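Local coordinates for protein sulfotransferase (Alicyclobacillus acidocaldarius subsp. acidocaldarius, PDB 3RNL) that probably transfers sulfo groups to acceptor molecules and binds magnesium ions, at residues N10-G15 and P108-L113; T99-Y104 and L175-R180. One frame throughout, in Å; residues are numbered along the deposited sequence. Where two conformers were deposited one is given.

Contact 1 of 2, residues N10-G15 and P108-L113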
ATOM      1  N   ASN A  10      14.318   6.468   6.071  1.00 12.88           N
ATOM      2  CA  ASN A  10      14.878   6.330   4.730  1.00 12.54           C
ATOM      3  C   ASN A  10      14.190   5.388   3.737  1.00 11.26           C
ATOM      4  O   ASN A  10      14.728   5.147   2.652  1.00 11.42           O
ATOM      5  CB  ASN A  10      16.382   6.150   4.781  1.00 12.54           C
ATOM      6  CG  ASN A  10      16.776   4.943   5.579  1.00 12.59           C
ATOM      7  OD1 ASN A  10      15.985   4.028   5.749  1.00 13.91           O
ATOM      8  ND2 ASN A  10      18.003   4.939   6.085  1.00 20.17           N
ATOM      9  N   PHE A  11      13.093   4.761   4.148  1.00 10.86           N
ATOM     10  CA  PHE A  11      12.285   3.993   3.204  1.00 10.40           C
ATOM     11  C   PHE A  11      10.822   4.051   3.604  1.00 10.13           C
ATOM     12  O   PHE A  11      10.496   4.370   4.761  1.00 10.32           O
ATOM     13  CB  PHE A  11      12.802   2.543   3.028  1.00 10.41           C
ATOM     14  CG  PHE A  11      12.458   1.596   4.162  1.00 11.58           C
ATOM     15  CD1 PHE A  11      11.341   0.769   4.082  1.00 10.59           C
ATOM     16  CD2 PHE A  11      13.303   1.478   5.265  1.00 11.60           C
ATOM     17  CE1 PHE A  11      11.030  -0.135   5.120  1.00 13.45           C
ATOM     18  CE2 PHE A  11      13.014   0.582   6.300  1.00 11.14           C
ATOM     19  CZ  PHE A  11      11.872  -0.230   6.226  1.00 11.86           C
ATOM     20  N   PHE A  12       9.939   3.800   2.642  1.00  9.84           N
ATOM     21  CA  PHE A  12       8.511   3.835   2.924  1.00  9.69           C
ATOM     22  C   PHE A  12       7.860   2.655   2.265  1.00  9.60           C
ATOM     23  O   PHE A  12       8.216   2.294   1.148  1.00 11.51           O
ATOM     24  CB  PHE A  12       7.889   5.123   2.361  1.00  9.64           C
ATOM     25  CG  PHE A  12       8.482   6.372   2.956  1.00 11.40           C
ATOM     26  CD1 PHE A  12       7.994   6.882   4.145  1.00 10.65           C
ATOM     27  CD2 PHE A  12       9.518   7.034   2.326  1.00 13.39           C
ATOM     28  CE1 PHE A  12       8.544   8.018   4.702  1.00 11.42           C
ATOM     29  CE2 PHE A  12      10.065   8.189   2.876  1.00 16.47           C
ATOM     30  CZ  PHE A  12       9.578   8.676   4.067  1.00 15.78           C
ATOM     31  N   ILE A  13       6.904   2.056   2.966  1.00  9.69           N
ATOM     32  CA  ILE A  13       6.066   1.010   2.382  1.00  9.79           C
ATOM     33  C   ILE A  13       4.767   1.720   2.042  1.00  9.76           C
ATOM     34  O   ILE A  13       4.063   2.206   2.929  1.00 11.45           O
ATOM     35  CB  ILE A  13       5.826  -0.121   3.392  1.00 11.64           C
ATOM     36  CG1 ILE A  13       7.161  -0.817   3.702  1.00 12.44           C
ATOM     37  CG2 ILE A  13       4.813  -1.128   2.837  1.00 13.59           C
ATOM     38  CD1 ILE A  13       7.091  -1.804   4.895  1.00 15.16           C
ATOM     39  N   VAL A  14       4.509   1.881   0.748  1.00  9.76           N
ATOM     40  CA  VAL A  14       3.456   2.816   0.341  1.00 10.53           C
ATOM     41  C   VAL A  14       2.098   2.233  -0.029  1.00 13.83           C
ATOM     42  O   VAL A  14       1.172   2.977  -0.359  1.00 12.37           O
ATOM     43  CB  VAL A  14       3.950   3.737  -0.791  1.00  9.56           C
ATOM     44  CG1 VAL A  14       5.203   4.489  -0.329  1.00 11.59           C
ATOM     45  CG2 VAL A  14       4.247   2.916  -2.054  1.00 10.45           C
ATOM     46  N   GLY A  15       1.980   0.912  -0.047  1.00 13.20           N
ATOM     47  CA  GLY A  15       0.717   0.316  -0.478  1.00 10.84           C
ATOM     48  C   GLY A  15       1.059  -0.925  -1.275  1.00 14.29           C
ATOM     49  O   GLY A  15       2.233  -1.320  -1.313  1.00 13.40           O
ATOM     50  N   PRO A 108      15.018  12.856  -0.617  1.00 12.45           N
ATOM     51  CA  PRO A 108      15.214  12.462  -2.015  1.00  9.74           C
ATOM     52  C   PRO A 108      15.953  11.126  -2.189  1.00 14.15           C
ATOM     53  O   PRO A 108      15.940  10.572  -3.284  1.00 15.05           O
ATOM     54  CB  PRO A 108      16.044  13.613  -2.597  1.00 13.14           C
ATOM     55  CG  PRO A 108      16.690  14.270  -1.395  1.00 14.39           C
ATOM     56  CD  PRO A 108      15.703  14.119  -0.280  1.00 13.79           C
ATOM     57  N   ASP A 109      16.613  10.653  -1.139  1.00 11.91           N
ATOM     58  CA  ASP A 109      17.336   9.377  -1.205  1.00 13.15           C
ATOM     59  C   ASP A 109      16.501   8.196  -0.697  1.00 14.56           C
ATOM     60  O   ASP A 109      16.993   7.066  -0.601  1.00 14.67           O
ATOM     61  CB  ASP A 109      18.651   9.481  -0.427  1.00 16.12           C
ATOM     62  CG  ASP A 109      19.623  10.485  -1.059  1.00 35.78           C
ATOM     63  OD1 ASP A 109      19.596  10.654  -2.300  1.00 32.17           O
ATOM     64  OD2 ASP A 109      20.409  11.114  -0.320  1.00 43.37           O
ATOM     65  N   ALA A 110      15.245   8.449  -0.353  1.00 10.80           N
ATOM     66  CA  ALA A 110      14.404   7.376   0.198  1.00 13.14           C
ATOM     67  C   ALA A 110      14.161   6.225  -0.774  1.00 13.95           C
ATOM     68  O   ALA A 110      14.062   6.423  -1.978  1.00 12.34           O
ATOM     69  CB  ALA A 110      13.060   7.942   0.691  1.00 13.62           C
ATOM     70  N   LYS A 111      14.013   5.019  -0.230  1.00  9.40           N
ATOM     71  CA  LYS A 111      13.637   3.862  -1.044  1.00  9.52           C
ATOM     72  C   LYS A 111      12.165   3.540  -0.822  1.00 11.45           C
ATOM     73  O   LYS A 111      11.615   3.802   0.249  1.00 11.78           O
ATOM     74  CB  LYS A 111      14.493   2.652  -0.692  1.00  9.25           C
ATOM     75  CG  LYS A 111      15.959   2.857  -1.075  1.00 12.61           C
ATOM     76  CD  LYS A 111      16.842   1.720  -0.540  1.00 17.69           C
ATOM     77  CE  LYS A 111      18.323   2.098  -0.728  1.00 34.12           C
ATOM     78  NZ  LYS A 111      19.284   1.117  -0.145  1.00 43.11           N
ATOM     79  N   ILE A 112      11.525   3.009  -1.854  1.00  8.07           N
ATOM     80  CA  ILE A 112      10.083   2.829  -1.847  1.00  7.81           C
ATOM     81  C   ILE A 112       9.769   1.358  -2.071  1.00 11.43           C
ATOM     82  O   ILE A 112      10.267   0.773  -3.043  1.00 11.56           O
ATOM     83  CB  ILE A 112       9.454   3.606  -3.011  1.00  7.55           C
ATOM     84  CG1 ILE A 112       9.882   5.082  -2.994  1.00  8.75           C
ATOM     85  CG2 ILE A 112       7.916   3.434  -3.014  1.00 11.34           C
ATOM     86  CD1 ILE A 112       9.359   5.865  -1.788  1.00 13.28           C
ATOM     87  N   LEU A 113       8.971   0.766  -1.178  1.00  9.56           N
ATOM     88  CA  LEU A 113       8.456  -0.595  -1.372  1.00  8.31           C
ATOM     89  C   LEU A 113       6.983  -0.552  -1.710  1.00 11.90           C
ATOM     90  O   LEU A 113       6.196   0.072  -0.994  1.00 10.21           O
ATOM     91  CB  LEU A 113       8.630  -1.425  -0.088  1.00  8.79           C
ATOM     92  CG  LEU A 113      10.080  -1.834   0.197  1.00 16.28           C
ATOM     93  CD1 LEU A 113      10.224  -2.413   1.608  1.00 17.58           C
ATOM     94  CD2 LEU A 113      10.541  -2.853  -0.845  1.00 16.40           C
TER
HETATM   95  O   HOH W   1      17.614   5.224   1.365  1.00 28.49           O
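Phe11 to Ile13 run parallel to Lys111 to Leu113 in the central sheet, and Phe12 carries the pairing: its N donates to Lys111 O (2.9 Å) and its O accepts Leu113 N. Lys111 N to Asn10 O starts the series and Val14 N to Leu113 O (3.0 Å) closes it; Asn10 O also takes a water proton, the water bridging to Asp109 O. On the face bearing Phe11, Ile13 and Leu113, Leu113 CD1 reaches the two side chains of strand 11-13 that lie there, meeting Ile13 CG1 at 4.0 Å and Phe11 CD1 at 4.2 Å. The paired backbones set Phe11 CB 4.1 Å from Lys111 CB, while CG, standing between the backbone N and the carbonyl carbon (chi1 77°), swings the Phe11 ring away from that lysine. Asn10 OD1 lies in the ring plane at its edge, and its amide is fixed by Val86 N and Arg84 O. On the face bearing Phe12 and Ile112, the Phe12 ring leans back beside its own N (chi1 -60°) and presents its CE2 edge to Ala110 CB at 3.7 Å. Further along, Val14 CG2 meets Ile112 CG2 at 3.8 Å, the two side chains crossing at about a right angle. At the backbone angles of Gly15 (phi 142°) a CB would be jammed against the carbonyl O of Val14. The residues from here to helix 21-29 take the position that, in the P-loop clan of this family, usually holds the phosphate-binding loop. Strand 85-89 flanks strand 11-13 on its other edge, and strand 183-187 lies beyond 111-116. Helix 195-206 covers Phe11 and Leu113 and accepts Lys111 NZ at Phe205 O, whereas helix 167-178 covers Val14 and Ile112 through Tyr174.

Contact 2 of 2, residues T99-Y104 and L175-R180; sequences TAQRMY and LDVFGR. With MG (magnesium ion), chain C.
Ala100 and Tyr104, one turn apart on helix 99-106, face Val177 and Phe178 at the C-terminal end of helix 167-178, a helix-helix contact on one side of the alpha-beta-alpha sandwich. The backbones come nearest at Gln101 and Val177, whose CA atoms are 6.3 Å apart. Helix 167-178 ends at once: Gly179 N still bonds to Leu175 O, but its positive phi (82°) breaks the helical path and would press a CB against the preceding carbonyl. No hydrogen bond crosses between the segments, and the contact rests on apolar packing. Val177 CG1, anti to the backbone N (chi1 170°), is pushed against Tyr104 CB at 3.4 Å, while CG2 meets Ala100 CB at 3.9 Å and Gln101 OE1 from the other branch; Gln101 turns its amide NE2 to Asp105. The rings of Tyr104 and Phe178 form a T-shaped pair, planes at 71° and centroids 5.6 Å apart, with Tyr104 CD1 over the phenylalanine face. Met103, built as selenomethionine, brings its CB to the edge of that ring in its plane, at CZ. On the same ring CE2 lies obliquely 3.4 Å from Ala100 O, an oxygen already engaged by Tyr104 N within its helix. Were Phe178 an alanine, the tyrosine edge would probably lose the face it rests on and a gap would be left beside Met103 CB. Phe178 also touches Val183 of strand 183-187, and Tyr174 one turn earlier packs on Ala100 and Met103. Asp176, on the outer side of its helix, pairs its carboxylate with Lys172, while its backbone O binds a magnesium ion at 2.3 Å, alongside four waters.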
ATOM      1  N   THR A  99       1.739  12.423  -3.190  1.00  7.94           N
ATOM      2  CA  THR A  99       2.527  11.865  -2.095  1.00  8.54           C
ATOM      3  C   THR A  99       4.004  11.690  -2.444  1.00  9.06           C
ATOM      4  O   THR A  99       4.884  12.105  -1.676  1.00  8.45           O
ATOM      5  CB  THR A  99       1.935  10.511  -1.630  1.00  9.66           C
ATOM      6  OG1 THR A  99       0.533  10.686  -1.349  1.00 11.11           O
ATOM      7  CG2 THR A  99       2.642  10.015  -0.367  1.00  9.72           C
ATOM      8  N   ALA A 100       4.272  11.068  -3.591  1.00  7.72           N
ATOM      9  CA  ALA A 100       5.648  10.773  -3.976  1.00  8.85           C
ATOM     10  C   ALA A 100       6.484  12.047  -3.982  1.00 11.85           C
ATOM     11  O   ALA A 100       7.592  12.057  -3.462  1.00  7.90           O
ATOM     12  CB  ALA A 100       5.697  10.107  -5.363  1.00  6.62           C
ATOM     13  N   GLN A 101       5.956  13.109  -4.581  1.00  8.93           N
ATOM     14  CA  GLN A 101       6.724  14.354  -4.691  1.00  9.80           C
ATOM     15  C   GLN A 101       6.980  15.005  -3.319  1.00 11.21           C
ATOM     16  O   GLN A 101       8.062  15.557  -3.069  1.00 10.03           O
ATOM     17  CB  GLN A 101       6.062  15.341  -5.673  1.00  8.03           C
ATOM     18  CG  GLN A 101       6.925  16.608  -5.919  1.00  8.19           C
ATOM     19  CD  GLN A 101       8.217  16.291  -6.666  1.00 10.85           C
ATOM     20  OE1 GLN A 101       8.189  15.763  -7.772  1.00 13.92           O
ATOM     21  NE2 GLN A 101       9.359  16.608  -6.055  1.00 12.74           N
ATOM     22  N   ARG A 102       6.004  14.940  -2.410  1.00  9.45           N
ATOM     23  CA  ARG A 102       6.229  15.474  -1.055  1.00  8.89           C
ATOM     24  C   ARG A 102       7.298  14.690  -0.311  1.00 10.16           C
ATOM     25  O   ARG A 102       8.125  15.267   0.417  1.00 12.41           O
ATOM     26  CB  ARG A 102       4.945  15.451  -0.211  1.00 13.46           C
ATOM     27  CG  ARG A 102       3.858  16.325  -0.759  1.00 17.62           C
ATOM     28  CD  ARG A 102       2.567  16.326   0.109  1.00 14.32           C
ATOM     29  NE  ARG A 102       1.535  16.874  -0.749  1.00 16.67           N
ATOM     30  CZ  ARG A 102       0.567  16.161  -1.315  1.00 14.95           C
ATOM     31  NH1 ARG A 102       0.405  14.863  -1.022  1.00 11.98           N
ATOM     32  NH2 ARG A 102      -0.278  16.771  -2.132  1.00 17.50           N
HETATM   33  N   MSE A 103       7.271  13.367  -0.449  0.53 10.81           N
HETATM   34  CA  MSE A 103       8.309  12.530   0.162  0.53  9.72           C
HETATM   35  C   MSE A 103       9.668  12.876  -0.401  0.53 10.66           C
HETATM   36  O   MSE A 103      10.649  12.990   0.331  0.53 12.74           O
HETATM   37  CB  MSE A 103       8.057  11.050  -0.114  0.53 12.43           C
HETATM   38  CG  MSE A 103       6.900  10.451   0.640  0.53  7.39           C
HETATM   39 SE   MSE A 103       6.583   8.651  -0.080  0.53 19.53          SE
HETATM   40  CE  MSE A 103       5.524   7.953   1.385  0.53 10.46           C
ATOM     41  N   TYR A 104       9.732  13.008  -1.720  1.00  9.35           N
ATOM     42  CA  TYR A 104      11.002  13.303  -2.372  1.00  9.42           C
ATOM     43  C   TYR A 104      11.561  14.653  -1.940  1.00 10.01           C
ATOM     44  O   TYR A 104      12.790  14.849  -1.774  1.00 10.55           O
ATOM     45  CB  TYR A 104      10.805  13.273  -3.898  1.00 10.78           C
ATOM     46  CG  TYR A 104      12.093  13.495  -4.656  1.00 10.11           C
ATOM     47  CD1 TYR A 104      12.903  12.421  -5.016  1.00 12.20           C
ATOM     48  CD2 TYR A 104      12.505  14.787  -4.998  1.00 10.77           C
ATOM     49  CE1 TYR A 104      14.087  12.624  -5.697  1.00 16.52           C
ATOM     50  CE2 TYR A 104      13.677  14.993  -5.676  1.00 13.31           C
ATOM     51  CZ  TYR A 104      14.468  13.908  -6.018  1.00 17.64           C
ATOM     52  OH  TYR A 104      15.635  14.104  -6.716  1.00 19.87           O
ATOM     53  N   LEU A 175       7.794   5.863  -9.857  1.00  8.11           N
ATOM     54  CA  LEU A 175       8.965   5.628 -10.715  1.00 10.58           C
ATOM     55  C   LEU A 175       9.479   6.932 -11.304  1.00 11.10           C
ATOM     56  O   LEU A 175      10.705   7.135 -11.426  1.00 11.77           O
ATOM     57  CB  LEU A 175       8.640   4.648 -11.837  1.00  9.35           C
ATOM     58  CG  LEU A 175       8.337   3.225 -11.341  1.00  9.13           C
ATOM     59  CD1 LEU A 175       7.758   2.379 -12.460  1.00 12.86           C
ATOM     60  CD2 LEU A 175       9.610   2.600 -10.816  1.00 14.27           C
ATOM     61  N   ASP A 176       8.562   7.815 -11.693  1.00  9.99           N
ATOM     62  CA  ASP A 176       8.988   9.105 -12.235  1.00 11.01           C
ATOM     63  C   ASP A 176       9.722   9.919 -11.170  1.00 11.90           C
ATOM     64  O   ASP A 176      10.771  10.500 -11.417  1.00 10.30           O
ATOM     65  CB  ASP A 176       7.793   9.935 -12.720  1.00 10.12           C
ATOM     66  CG  ASP A 176       7.174   9.390 -13.993  1.00 15.85           C
ATOM     67  OD1 ASP A 176       7.815   8.549 -14.676  1.00 16.90           O
ATOM     68  OD2 ASP A 176       6.048   9.826 -14.325  1.00 17.65           O
ATOM     69  N   VAL A 177       9.160   9.996  -9.981  1.00  8.53           N
ATOM     70  CA  VAL A 177       9.752  10.871  -8.957  1.00  8.57           C
ATOM     71  C   VAL A 177      11.072  10.316  -8.394  1.00 10.74           C
ATOM     72  O   VAL A 177      12.077  11.048  -8.273  1.00  9.00           O
ATOM     73  CB  VAL A 177       8.736  11.114  -7.807  1.00  9.44           C
ATOM     74  CG1 VAL A 177       9.404  11.815  -6.619  1.00  9.82           C
ATOM     75  CG2 VAL A 177       7.542  11.931  -8.322  1.00 10.40           C
ATOM     76  N   PHE A 178      11.048   9.048  -7.984  1.00 10.23           N
ATOM     77  CA  PHE A 178      12.213   8.459  -7.329  1.00  9.86           C
ATOM     78  C   PHE A 178      13.209   7.757  -8.239  1.00 14.83           C
ATOM     79  O   PHE A 178      14.381   7.635  -7.886  1.00 13.16           O
ATOM     80  CB  PHE A 178      11.743   7.492  -6.224  1.00  8.52           C
ATOM     81  CG  PHE A 178      11.207   8.203  -5.027  1.00 11.34           C
ATOM     82  CD1 PHE A 178      12.080   8.685  -4.070  1.00 12.77           C
ATOM     83  CD2 PHE A 178       9.844   8.457  -4.889  1.00  9.98           C
ATOM     84  CE1 PHE A 178      11.602   9.382  -2.954  1.00 12.31           C
ATOM     85  CE2 PHE A 178       9.366   9.159  -3.782  1.00 11.63           C
ATOM     86  CZ  PHE A 178      10.253   9.627  -2.818  1.00 11.59           C
ATOM     87  N   GLY A 179      12.787   7.401  -9.445  1.00 13.32           N
ATOM     88  CA  GLY A 179      13.645   6.624 -10.329  1.00 15.83           C
ATOM     89  C   GLY A 179      13.598   5.137 -10.011  1.00 15.49           C
ATOM     90  O   GLY A 179      13.333   4.737  -8.885  1.00 13.00           O
ATOM     91  N   ARG A 180      13.885   4.304 -11.005  0.65 15.70           N
ATOM     92  CA  ARG A 180      13.798   2.856 -10.823  0.65 13.47           C
ATOM     93  C   ARG A 180      14.785   2.317  -9.780  0.65 14.65           C
ATOM     94  O   ARG A 180      14.519   1.313  -9.122  0.65 18.02           O
ATOM     95  CB  ARG A 180      13.997   2.151 -12.168  0.65 21.44           C
ATOM     96  CG  ARG A 180      13.440   0.737 -12.229  0.65 32.48           C
ATOM     97  CD  ARG A 180      13.278   0.271 -13.680  0.65 33.28           C
ATOM     98  NE  ARG A 180      12.298   1.074 -14.414  0.65 30.70           N
ATOM     99  CZ  ARG A 180      11.026   0.726 -14.591  0.65 20.09           C
ATOM    100  NH1 ARG A 180      10.578  -0.417 -14.089  0.65 15.43           N
ATOM    101  NH2 ARG A 180      10.206   1.516 -15.275  0.65 20.85           N
TER
HETATM  102 MG    MG C 312      12.088  11.211 -13.201  1.00 47.03          MG
HETATM  103  O   HOH W   2      11.439  10.201 -14.837  1.00 23.63           O
HETATM  104  O   HOH W   3      12.262  12.771 -11.642  0.48 16.61           O
HETATM  105  O   HOH W   4      10.097  12.724 -13.734  1.00 17.13           O
HETATM  106  O   HOH W   5      13.887   9.945 -12.136  1.00 40.13           O

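Contact 1 lies in the buried sheet, contact 2 in the helical layer over it and partly at the surface, their centres about 9 Å apart. The chemistry follows: backbone hydrogen bonds join 10-15 to 108-113, whereas 99-104 and 175-180 meet without one, by side-chain packing aided by a few backbone atoms. Helix 99-106 is followed, after a short turn, by strand 111-116, so one stretch of chain serves both contacts. They also touch directly: in one of its two conformers Met103 rests its CE against Phe12 CG at 3.7 Å and near Val14 CG1. Phe178 packs against both helix 99-106 and the Ile112 face of the sheet, while the Leu113 face meets helix 195-206.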